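Local coordinates for C-C motif chemokine 1 (Homo sapiens, PDB 4OIJ), which attracts monocytes but not neutrophils as a secreted CC chemokine that binds the receptor CCR8, at residues A[10-15]-A[29-34]; A[24-29]-A[41-46]; A[36-41]-A[53-58]. One frame throughout, in Å; residues are numbered along the deposited sequence.

In the fold
The three contacts follow the chemokine fold from the N-terminal cysteine pair to the helix. Contact 1 ties Arg10 and Cys12 to the loop that follows strand 25-30. Contact 2 pairs that strand with strand 39-44, and contact 3 joins the start of strand 39-44 to the turn before helix 57-64. Contacts 1 and 2 share Arg29, and contacts 2 and 3 share Ile41. The centres of contacts 1 and 3 lie about 9 Å apart; each is about 14 Å from the centre of contact 2. Asn37 ND2 bonds to Cys12 O at 2.9 Å. Phe42 CE2 packs on Trp58 CZ3 at 3.8 Å. Sulfate ions, probably from the crystallisation liquor, sit at contacts 1 and 3.

Contact 1: A[10-15]-A[29-34]; sequences RCCFSF and RNTSSI. With SO4 (sulfate ion), chain I; SO4 (sulfate ion), chain G; SO4 (sulfate ion), chain E; SO4 (sulfate ion), chain H.
Arg10 and Ser32 grip each other through two hydrogen bonds, where the N-terminal segment of the CC chemokine fold, with its adjacent Cys11-Cys12 pair, ties Arg10 and Cys12 to the loop that follows strand 25-30. Arg10 N donates to Ser32 OG at 2.8 Å, and Ser32 N returns a bond to Arg10 O at 3.0 Å, in the carbonyl plane. The serine hydroxyl reaches Arg10 N because OG lies beside its own backbone N, anti to the carbonyl carbon (chi1 -53°). Next to this pair the contact is close and apolar: the methyl CG2 of Thr31 rests against Cys12 SG at 3.8 Å. The Thr31 hydroxyl turns to Ser36 O instead. Disulfides to Cys35 and Cys51 anchor the two cysteines, and Ile41 of strand 39-44 packs on Cys12.

The other side is looser and holds mostly water and sulfates, probably from the crystallisation liquor. The Arg10 side chain runs out extended. One sulfate takes bonds from its NE and NH1, and a second takes one from NH1. Arg29 has two conformers; in one of them its NH1 lies 2.8 Å from O3 of the second sulfate. A water accepts from Arg10 NH2 at 3.2 Å and donates to Asn30 O at 3.1 Å. With an alanine here the guanidinium is gone, and the water bridge to Asn30 O would probably be lost and the sulfate between the two arginines held less firmly. The first sulfate sits closer, its O2 2.6 Å from Arg10 NE.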
loop_
_atom_site.group_PDB
_atom_site.type_symbol
_atom_site.label_atom_id
_atom_site.label_comp_id
_atom_site.label_asym_id
_atom_site.label_seq_id
_atom_site.Cartn_x
_atom_site.Cartn_y
_atom_site.Cartn_z
ATOM N N ARG A 10 -2.125 -3.565 2.242
ATOM C CA ARG A 10 -0.773 -3.741 1.682
ATOM C C ARG A 10 -0.515 -5.225 1.557
ATOM O O ARG A 10 -0.448 -5.934 2.575
ATOM C CB ARG A 10 0.315 -3.079 2.547
ATOM C CG ARG A 10 0.309 -1.569 2.392
ATOM C CD ARG A 10 1.488 -0.925 3.109
ATOM N NE ARG A 10 1.302 0.519 3.227
ATOM C CZ ARG A 10 0.527 1.105 4.131
ATOM N NH1 ARG A 10 0.410 2.422 4.155
ATOM N NH2 ARG A 10 -0.144 0.376 5.014
ATOM N N CYS A 11 -0.416 -5.720 0.321
ATOM C CA CYS A 11 -0.258 -7.156 0.120
ATOM C C CYS A 11 1.007 -7.491 -0.638
ATOM O O CYS A 11 1.458 -6.702 -1.474
ATOM C CB CYS A 11 -1.478 -7.742 -0.574
ATOM S SG CYS A 11 -3.049 -7.291 0.200
ATOM N N CYS A 12 1.566 -8.651 -0.337
ATOM C CA CYS A 12 2.789 -9.125 -0.977
ATOM C C CYS A 12 2.441 -10.369 -1.694
ATOM O O CYS A 12 2.246 -11.398 -1.036
ATOM C CB CYS A 12 3.863 -9.391 0.072
ATOM S SG CYS A 12 4.685 -7.904 0.655
ATOM N N PHE A 13 2.258 -10.289 -3.024
ATOM C CA PHE A 13 1.943 -11.502 -3.798
ATOM C C PHE A 13 3.201 -12.033 -4.537
ATOM O O PHE A 13 3.152 -13.097 -5.139
ATOM C CB PHE A 13 0.763 -11.272 -4.733
ATOM C CG PHE A 13 -0.512 -10.857 -4.007
ATOM C CD1 PHE A 13 -1.169 -11.742 -3.153
ATOM C CD2 PHE A 13 -1.090 -9.618 -4.241
ATOM C CE1 PHE A 13 -2.341 -11.373 -2.516
ATOM C CE2 PHE A 13 -2.264 -9.256 -3.610
ATOM C CZ PHE A 13 -2.883 -10.131 -2.748
ATOM N N SER A 14 4.328 -11.285 -4.490
ATOM C CA SER A 14 5.598 -11.686 -5.097
ATOM C C SER A 14 6.666 -11.361 -4.068
ATOM O O SER A 14 6.555 -10.322 -3.408
ATOM C CB SER A 14 5.860 -10.905 -6.378
ATOM O OG SER A 14 7.208 -11.036 -6.796
ATOM N N PHE A 15 7.679 -12.240 -3.903
ATOM C CA PHE A 15 8.707 -12.029 -2.876
ATOM C C PHE A 15 10.139 -11.998 -3.393
ATOM O O PHE A 15 10.467 -12.622 -4.427
ATOM C CB PHE A 15 8.627 -13.096 -1.753
ATOM C CG PHE A 15 7.273 -13.277 -1.118
ATOM C CD1 PHE A 15 6.827 -12.407 -0.133
ATOM C CD2 PHE A 15 6.449 -14.332 -1.490
ATOM C CE1 PHE A 15 5.579 -12.585 0.460
ATOM C CE2 PHE A 15 5.195 -14.506 -0.900
ATOM C CZ PHE A 15 4.765 -13.628 0.064
ATOM N N ARG A 29 7.290 -3.336 7.735
ATOM C CA ARG A 29 5.839 -3.237 7.927
ATOM C C ARG A 29 5.273 -4.642 7.753
ATOM O O ARG A 29 5.812 -5.422 6.951
ATOM C CB ARG A 29 5.188 -2.341 6.853
ATOM C CG ARG A 29 5.382 -0.838 7.024
ATOM C CD ARG A 29 4.408 -0.048 6.154
ATOM N NE ARG A 29 4.842 1.337 5.943
ATOM C CZ ARG A 29 4.535 2.361 6.735
ATOM N NH1 ARG A 29 3.790 2.173 7.819
ATOM N NH2 ARG A 29 4.980 3.577 6.458
ATOM N N ASN A 30 4.197 -4.962 8.457
ATOM C CA ASN A 30 3.545 -6.243 8.252
ATOM C C ASN A 30 2.572 -6.034 7.091
ATOM O O ASN A 30 2.141 -4.899 6.850
ATOM C CB ASN A 30 2.775 -6.649 9.489
ATOM C CG ASN A 30 3.674 -7.173 10.558
ATOM O OD1 ASN A 30 4.298 -8.231 10.433
ATOM N ND2 ASN A 30 3.769 -6.430 11.628
ATOM N N THR A 31 2.252 -7.104 6.359
ATOM C CA THR A 31 1.235 -7.026 5.302
ATOM C C THR A 31 -0.126 -6.938 6.043
ATOM O O THR A 31 -0.231 -7.407 7.178
ATOM C CB THR A 31 1.230 -8.312 4.467
ATOM O OG1 THR A 31 1.085 -9.393 5.364
ATOM C CG2 THR A 31 2.494 -8.508 3.659
ATOM N N SER A 32 -1.157 -6.408 5.404
ATOM C CA SER A 32 -2.495 -6.331 6.031
ATOM C C SER A 32 -3.017 -7.756 6.277
ATOM O O SER A 32 -2.797 -8.647 5.441
ATOM C CB SER A 32 -3.452 -5.558 5.138
ATOM O OG SER A 32 -2.888 -4.304 4.808
ATOM N N SER A 33 -3.658 -7.976 7.451
ATOM C CA SER A 33 -4.156 -9.274 7.909
ATOM C C SER A 33 -5.087 -10.010 6.967
ATOM O O SER A 33 -5.078 -11.239 6.982
ATOM C CB SER A 33 -4.776 -9.160 9.295
ATOM O OG SER A 33 -3.771 -8.962 10.276
ATOM N N ILE A 34 -5.891 -9.285 6.150
ATOM C CA ILE A 34 -6.821 -9.906 5.180
ATOM C C ILE A 34 -6.077 -10.700 4.081
ATOM O O ILE A 34 -6.610 -11.694 3.567
ATOM C CB ILE A 34 -7.803 -8.861 4.584
ATOM C CG1 ILE A 34 -8.941 -9.529 3.770
ATOM C CG2 ILE A 34 -7.046 -7.754 3.774
ATOM C CD1 ILE A 34 -10.285 -8.861 3.822
HETATM S S SO4 I . 1.993 -3.587 11.518
HETATM O O1 SO4 I . 1.918 -4.758 12.413
HETATM O O2 SO4 I . 0.971 -3.725 10.447
HETATM O O3 SO4 I . 1.715 -2.382 12.310
HETATM O O4 SO4 I . 3.329 -3.457 10.915
HETATM S S SO4 G . 0.133 3.459 7.656
HETATM O O1 SO4 G . -1.055 3.268 6.803
HETATM O O2 SO4 G . -0.290 3.481 9.069
HETATM O O3 SO4 G . 1.070 2.347 7.443
HETATM O O4 SO4 G . 0.797 4.719 7.289
HETATM S S SO4 E . -4.528 -4.406 8.958
HETATM O O1 SO4 E . -4.789 -5.790 8.581
HETATM O O2 SO4 E . -5.659 -3.915 9.780
HETATM O O3 SO4 E . -3.288 -4.336 9.742
HETATM O O4 SO4 E . -4.393 -3.568 7.738
HETATM S S SO4 H . 1.828 3.498 1.176
HETATM O O1 SO4 H . 1.510 4.011 -0.183
HETATM O O2 SO4 H . 1.185 2.239 1.339
HETATM O O3 SO4 H . 3.303 3.265 1.364
HETATM O O4 SO4 H . 1.295 4.454 2.165
HETATM O O HOH W 1 0.279 -2.495 6.429
#

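Contact 2: A[24-29]-A[41-46]; sequences AILCYR and IFKLKR
Ile25 lays its CD1 methyl over one face of the Phe42 ring, 4.0 Å from the centroid and 13° off the ring normal, a CH-pi contact offset toward the rim. Its CG2 meets Phe42 CB, while CG1 touches Leu44 CD2 at 3.7 Å. One isoleucine thus fills the space beside two residues of 41-46. Tyr28 adds its CB, 3.9 Å from Phe42 CD1, and its ring leads away from the pair.

On the Cys27 side of the sheet, Lys43 runs its aliphatic chain past Cys27, with CD 3.6 Å from SG. CG of Lys43 stands anti to the backbone N (chi1 -176°), which carries the chain along the sulfur; the bend at chi4 then brings NZ to Leu26 CD1. Leu26 CD2 also lies against the methylenes CD and CE of Lys45, whose ammonium bonds to Arg23 O.

These side chains hang on an antiparallel hairpin, the first two strands of the three-stranded chemokine sheet. Arg29 and Ile41 form a hydrogen-bonded pair, with Arg29 N to Ile41 O at 2.8 Å and Ile41 N to Arg29 O at 2.9 Å. Lys43 N donates to Cys27 O at 2.7 Å, and Leu26 N to Lys43 O. Leu26 and Cys27 thus both face Lys43, with one extra residue in strand 25-30, as in a beta bulge. Ala24 O receives only a weak bond from Lys45 N.

Further out, Val59 and His62 of helix 57-64 cover Phe42, and His62 also touches Ile25. The disulfide from Cys27 to Cys69 brings the C-terminal segment against Lys43.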
loop_
_atom_site.group_PDB
_atom_site.type_symbol
_atom_site.label_atom_id
_atom_site.label_comp_id
_atom_site.label_asym_id
_atom_site.label_seq_id
_atom_site.Cartn_x
_atom_site.Cartn_y
_atom_site.Cartn_z
ATOM N N ALA A 24 20.841 -1.923 3.872
ATOM C CA ALA A 24 20.016 -1.325 2.817
ATOM C C ALA A 24 18.586 -1.010 3.263
ATOM O O ALA A 24 17.890 -0.265 2.567
ATOM C CB ALA A 24 19.975 -2.258 1.609
ATOM N N ILE A 25 18.137 -1.602 4.395
ATOM C CA ILE A 25 16.757 -1.508 4.911
ATOM C C ILE A 25 16.649 -0.484 6.029
ATOM O O ILE A 25 17.474 -0.485 6.938
ATOM C CB ILE A 25 16.249 -2.906 5.396
ATOM C CG1 ILE A 25 16.497 -4.029 4.350
ATOM C CG2 ILE A 25 14.779 -2.858 5.814
ATOM C CD1 ILE A 25 16.556 -5.487 4.912
ATOM N N LEU A 26 15.564 0.318 6.008
ATOM C CA LEU A 26 15.279 1.314 7.036
ATOM C C LEU A 26 14.468 0.702 8.166
ATOM O O LEU A 26 14.801 0.895 9.329
ATOM C CB LEU A 26 14.470 2.479 6.443
ATOM C CG LEU A 26 15.179 3.463 5.531
ATOM C CD1 LEU A 26 14.169 4.350 4.853
ATOM C CD2 LEU A 26 16.154 4.344 6.312
ATOM N N CYS A 27 13.387 -0.042 7.808
ATOM C CA CYS A 27 12.397 -0.582 8.735
ATOM C C CYS A 27 11.502 -1.598 8.026
ATOM O O CYS A 27 11.582 -1.749 6.807
ATOM C CB CYS A 27 11.568 0.574 9.314
ATOM S SG CYS A 27 10.816 1.667 8.062
ATOM N N TYR A 28 10.627 -2.274 8.782
ATOM C CA TYR A 28 9.678 -3.217 8.205
ATOM C C TYR A 28 8.217 -2.938 8.606
ATOM O O TYR A 28 7.959 -2.387 9.676
ATOM C CB TYR A 28 10.058 -4.683 8.537
ATOM C CG TYR A 28 9.683 -5.111 9.938
ATOM C CD1 TYR A 28 8.443 -5.690 10.204
ATOM C CD2 TYR A 28 10.542 -4.886 11.010
ATOM C CE1 TYR A 28 8.085 -6.072 11.494
ATOM C CE2 TYR A 28 10.207 -5.291 12.300
ATOM C CZ TYR A 28 8.972 -5.876 12.539
ATOM O OH TYR A 28 8.610 -6.239 13.816
ATOM N N ARG A 29 7.290 -3.336 7.735
ATOM C CA ARG A 29 5.839 -3.237 7.927
ATOM C C ARG A 29 5.273 -4.642 7.753
ATOM O O ARG A 29 5.812 -5.422 6.951
ATOM C CB ARG A 29 5.188 -2.341 6.853
ATOM C CG ARG A 29 5.382 -0.838 7.024
ATOM C CD ARG A 29 4.408 -0.048 6.154
ATOM N NE ARG A 29 4.842 1.337 5.943
ATOM C CZ ARG A 29 4.535 2.361 6.735
ATOM N NH1 ARG A 29 3.790 2.173 7.819
ATOM N NH2 ARG A 29 4.980 3.577 6.458
ATOM N N ILE A 41 7.086 -6.619 4.688
ATOM C CA ILE A 41 7.569 -5.577 3.787
ATOM C C ILE A 41 8.808 -4.910 4.430
ATOM O O ILE A 41 8.744 -4.481 5.586
ATOM C CB ILE A 41 6.472 -4.530 3.476
ATOM C CG1 ILE A 41 5.183 -5.201 2.946
ATOM C CG2 ILE A 41 6.988 -3.413 2.531
ATOM C CD1 ILE A 41 3.882 -4.314 3.308
ATOM N N PHE A 42 9.922 -4.828 3.691
ATOM C CA PHE A 42 11.067 -4.079 4.148
ATOM C C PHE A 42 11.046 -2.743 3.408
ATOM O O PHE A 42 10.909 -2.720 2.177
ATOM C CB PHE A 42 12.380 -4.806 3.826
ATOM C CG PHE A 42 12.618 -6.069 4.609
ATOM C CD1 PHE A 42 12.721 -6.035 6.001
ATOM C CD2 PHE A 42 12.856 -7.278 3.955
ATOM C CE1 PHE A 42 13.016 -7.194 6.725
ATOM C CE2 PHE A 42 13.164 -8.432 4.678
ATOM C CZ PHE A 42 13.229 -8.389 6.058
ATOM N N LYS A 43 11.201 -1.641 4.145
ATOM C CA LYS A 43 11.293 -0.307 3.550
ATOM C C LYS A 43 12.746 -0.091 3.273
ATOM O O LYS A 43 13.560 -0.264 4.171
ATOM C CB LYS A 43 10.760 0.779 4.502
ATOM C CG LYS A 43 10.739 2.177 3.874
ATOM C CD LYS A 43 10.406 3.304 4.858
ATOM C CE LYS A 43 10.035 4.565 4.113
ATOM N NZ LYS A 43 11.175 5.111 3.328
ATOM N N LEU A 44 13.092 0.185 2.024
ATOM C CA LEU A 44 14.484 0.402 1.640
ATOM C C LEU A 44 14.764 1.916 1.552
ATOM O O LEU A 44 13.898 2.735 1.888
ATOM C CB LEU A 44 14.813 -0.327 0.314
ATOM C CG LEU A 44 14.520 -1.853 0.227
ATOM C CD1 LEU A 44 14.663 -2.368 -1.190
ATOM C CD2 LEU A 44 15.424 -2.653 1.132
ATOM N N LYS A 45 15.977 2.292 1.144
ATOM C CA LYS A 45 16.359 3.703 1.036
ATOM C C LYS A 45 15.609 4.408 -0.104
ATOM O O LYS A 45 15.005 3.740 -0.959
ATOM C CB LYS A 45 17.879 3.843 0.916
ATOM C CG LYS A 45 18.661 3.040 1.967
ATOM C CD LYS A 45 18.408 3.485 3.415
ATOM C CE LYS A 45 18.868 2.466 4.436
ATOM N NZ LYS A 45 20.328 2.567 4.722
ATOM N N ARG A 46 15.571 5.755 -0.055
ATOM C CA ARG A 46 14.905 6.630 -1.024
ATOM C C ARG A 46 13.494 6.135 -1.438
ATOM O O ARG A 46 13.172 6.050 -2.629
ATOM C CB ARG A 46 15.837 6.917 -2.218
ATOM C CG ARG A 46 16.798 8.095 -1.999
ATOM C CD ARG A 46 17.979 7.808 -1.098
ATOM N NE ARG A 46 18.954 8.902 -1.142
ATOM C CZ ARG A 46 19.966 9.051 -0.292
ATOM N NH1 ARG A 46 20.144 8.184 0.697
ATOM N NH2 ARG A 46 20.801 10.071 -0.419
#

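Contact 3: A[36-41]-A[53-58]; sequences SNEGLI and LDTVGW. With SO4 (sulfate ion), chain L; SO4 (sulfate ion), chain K; SO4 (sulfate ion), chain F.
Gly39, which ends a type I' turn from Ser36, makes an antiparallel non-hydrogen-bonded pair with Leu53, which begins a type I turn to Val56. One hydrogen bond joins the segments: Asp54 N donates to Glu38 O at 2.7 Å, nearly along the C=O axis. This links the loop between strands 25-30 and 39-44 of the chemokine fold to the turn before helix 57-64.

Leu53 CD1 lies against Glu38 CB at 3.9 Å. The Glu38 chain bends at chi2 (-78°) and swings its carboxylate over the second turn, so OE1 comes 3.2 Å from Asp54 CB and CD meets the CG2 methyl of Thr55. Leu40 CD1 touches Asp54 CG. Asn37 ND2 bonds to Ser36 O, with Cys12 O as second partner, and probably helps to hold the turn. Gly39 N reaches Ser36 O from the opposite face to ND2.

Sulfates, probably from the crystallisation liquor, sit on Glu38 N and on Gly57 N and Trp58 N, outward-pointing at the helix start after the N-cap Val56. Glu38 OE1 and Asp54 OD2 stand 3.7 Å apart, so their like charges probably repel; Arg63 of helix 57-64 lies against Asp54 and may ease this.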
loop_
_atom_site.group_PDB
_atom_site.type_symbol
_atom_site.label_atom_id
_atom_site.label_comp_id
_atom_site.label_asym_id
_atom_site.label_seq_id
_atom_site.Cartn_x
_atom_site.Cartn_y
_atom_site.Cartn_z
ATOM N N SER A 36 -2.559 -11.556 4.565
ATOM C CA SER A 36 -1.290 -11.836 5.253
ATOM C C SER A 36 -0.223 -12.599 4.459
ATOM O O SER A 36 0.862 -12.051 4.221
ATOM C CB SER A 36 -1.519 -12.431 6.636
ATOM O OG SER A 36 -1.285 -11.432 7.615
ATOM N N ASN A 37 -0.539 -13.842 4.044
ATOM C CA ASN A 37 0.295 -14.717 3.242
ATOM C C ASN A 37 1.766 -14.872 3.650
ATOM O O ASN A 37 2.602 -15.239 2.818
ATOM C CB ASN A 37 0.031 -14.523 1.732
ATOM C CG ASN A 37 0.989 -13.708 0.867
ATOM O OD1 ASN A 37 0.993 -13.906 -0.362
ATOM N ND2 ASN A 37 1.819 -12.801 1.446
ATOM N N GLU A 38 2.061 -14.692 4.957
ATOM C CA GLU A 38 3.395 -14.861 5.564
ATOM C C GLU A 38 4.479 -13.934 5.015
ATOM O O GLU A 38 5.667 -14.216 5.152
ATOM C CB GLU A 38 3.858 -16.336 5.520
ATOM C CG GLU A 38 3.756 -17.057 6.857
ATOM C CD GLU A 38 4.847 -16.782 7.878
ATOM O OE1 GLU A 38 5.793 -16.021 7.566
ATOM O OE2 GLU A 38 4.778 -17.371 8.981
ATOM N N GLY A 39 4.058 -12.831 4.416
ATOM C CA GLY A 39 4.960 -11.839 3.861
ATOM C C GLY A 39 5.261 -10.745 4.851
ATOM O O GLY A 39 4.477 -10.492 5.770
ATOM N N LEU A 40 6.405 -10.092 4.645
ATOM C CA LEU A 40 6.928 -8.969 5.422
ATOM C C LEU A 40 7.328 -7.898 4.402
ATOM O O LEU A 40 7.917 -8.243 3.366
ATOM C CB LEU A 40 8.241 -9.456 6.105
ATOM C CG LEU A 40 8.509 -9.025 7.524
ATOM C CD1 LEU A 40 7.860 -9.984 8.504
ATOM C CD2 LEU A 40 9.985 -9.009 7.802
ATOM N N ILE A 41 7.086 -6.619 4.688
ATOM C CA ILE A 41 7.569 -5.577 3.787
ATOM C C ILE A 41 8.808 -4.910 4.430
ATOM O O ILE A 41 8.744 -4.481 5.586
ATOM C CB ILE A 41 6.472 -4.530 3.476
ATOM C CG1 ILE A 41 5.183 -5.201 2.946
ATOM C CG2 ILE A 41 6.988 -3.413 2.531
ATOM C CD1 ILE A 41 3.882 -4.314 3.308
ATOM N N LEU A 53 9.285 -13.071 2.187
ATOM C CA LEU A 53 8.514 -14.137 2.834
ATOM C C LEU A 53 9.154 -14.482 4.179
ATOM O O LEU A 53 10.303 -14.910 4.228
ATOM C CB LEU A 53 8.442 -15.349 1.869
ATOM C CG LEU A 53 7.817 -16.661 2.342
ATOM C CD1 LEU A 53 6.314 -16.568 2.457
ATOM C CD2 LEU A 53 8.128 -17.714 1.374
ATOM N N ASP A 54 8.403 -14.273 5.265
ATOM C CA ASP A 54 8.851 -14.460 6.653
ATOM C C ASP A 54 9.183 -15.904 7.107
ATOM O O ASP A 54 9.663 -16.090 8.227
ATOM C CB ASP A 54 7.924 -13.692 7.631
ATOM C CG ASP A 54 8.350 -13.665 9.089
ATOM O OD1 ASP A 54 9.565 -13.469 9.360
ATOM O OD2 ASP A 54 7.476 -13.837 9.959
ATOM N N THR A 55 8.997 -16.912 6.247
ATOM C CA THR A 55 9.371 -18.293 6.608
ATOM C C THR A 55 10.812 -18.552 6.202
ATOM O O THR A 55 11.427 -19.488 6.696
ATOM C CB THR A 55 8.374 -19.328 6.070
ATOM O OG1 THR A 55 8.043 -19.023 4.713
ATOM C CG2 THR A 55 7.101 -19.375 6.882
ATOM N N VAL A 56 11.368 -17.682 5.331
ATOM C CA VAL A 56 12.748 -17.758 4.830
ATOM C C VAL A 56 13.691 -17.193 5.914
ATOM O O VAL A 56 13.451 -16.103 6.429
ATOM C CB VAL A 56 12.889 -17.007 3.479
ATOM C CG1 VAL A 56 14.289 -17.177 2.898
ATOM C CG2 VAL A 56 11.837 -17.459 2.477
ATOM N N GLY A 57 14.724 -17.967 6.251
ATOM C CA GLY A 57 15.730 -17.687 7.277
ATOM C C GLY A 57 16.225 -16.265 7.434
ATOM O O GLY A 57 16.085 -15.699 8.516
ATOM N N TRP A 58 16.824 -15.681 6.370
ATOM C CA TRP A 58 17.412 -14.330 6.380
ATOM C C TRP A 58 16.436 -13.209 6.727
ATOM O O TRP A 58 16.819 -12.251 7.402
ATOM C CB TRP A 58 18.167 -14.028 5.072
ATOM C CG TRP A 58 17.316 -13.920 3.827
ATOM C CD1 TRP A 58 17.095 -14.899 2.899
ATOM C CD2 TRP A 58 16.659 -12.733 3.324
ATOM N NE1 TRP A 58 16.293 -14.420 1.882
ATOM C CE2 TRP A 58 16.033 -13.085 2.105
ATOM C CE3 TRP A 58 16.585 -11.391 3.763
ATOM C CZ2 TRP A 58 15.336 -12.150 1.323
ATOM C CZ3 TRP A 58 15.884 -10.468 2.996
ATOM C CH2 TRP A 58 15.251 -10.854 1.803
HETATM S S SO4 L . 1.163 -14.355 8.529
HETATM O O1 SO4 L . 2.157 -15.191 9.214
HETATM O O2 SO4 L . 0.574 -15.088 7.396
HETATM O O3 SO4 L . 0.107 -13.995 9.477
HETATM O O4 SO4 L . 1.807 -13.118 8.056
HETATM S S SO4 K . 15.227 -21.163 5.473
HETATM O O1 SO4 K . 15.301 -22.614 5.209
HETATM O O2 SO4 K . 14.340 -20.916 6.619
HETATM O O3 SO4 K . 16.565 -20.648 5.764
HETATM O O4 SO4 K . 14.714 -20.487 4.289
HETATM S S SO4 F . 19.279 -17.982 4.639
HETATM O O1 SO4 F . 19.771 -18.089 6.020
HETATM O O2 SO4 F . 17.818 -17.836 4.648
HETATM O O3 SO4 F . 19.931 -16.839 3.948
HETATM O O4 SO4 F . 19.651 -19.226 3.904
#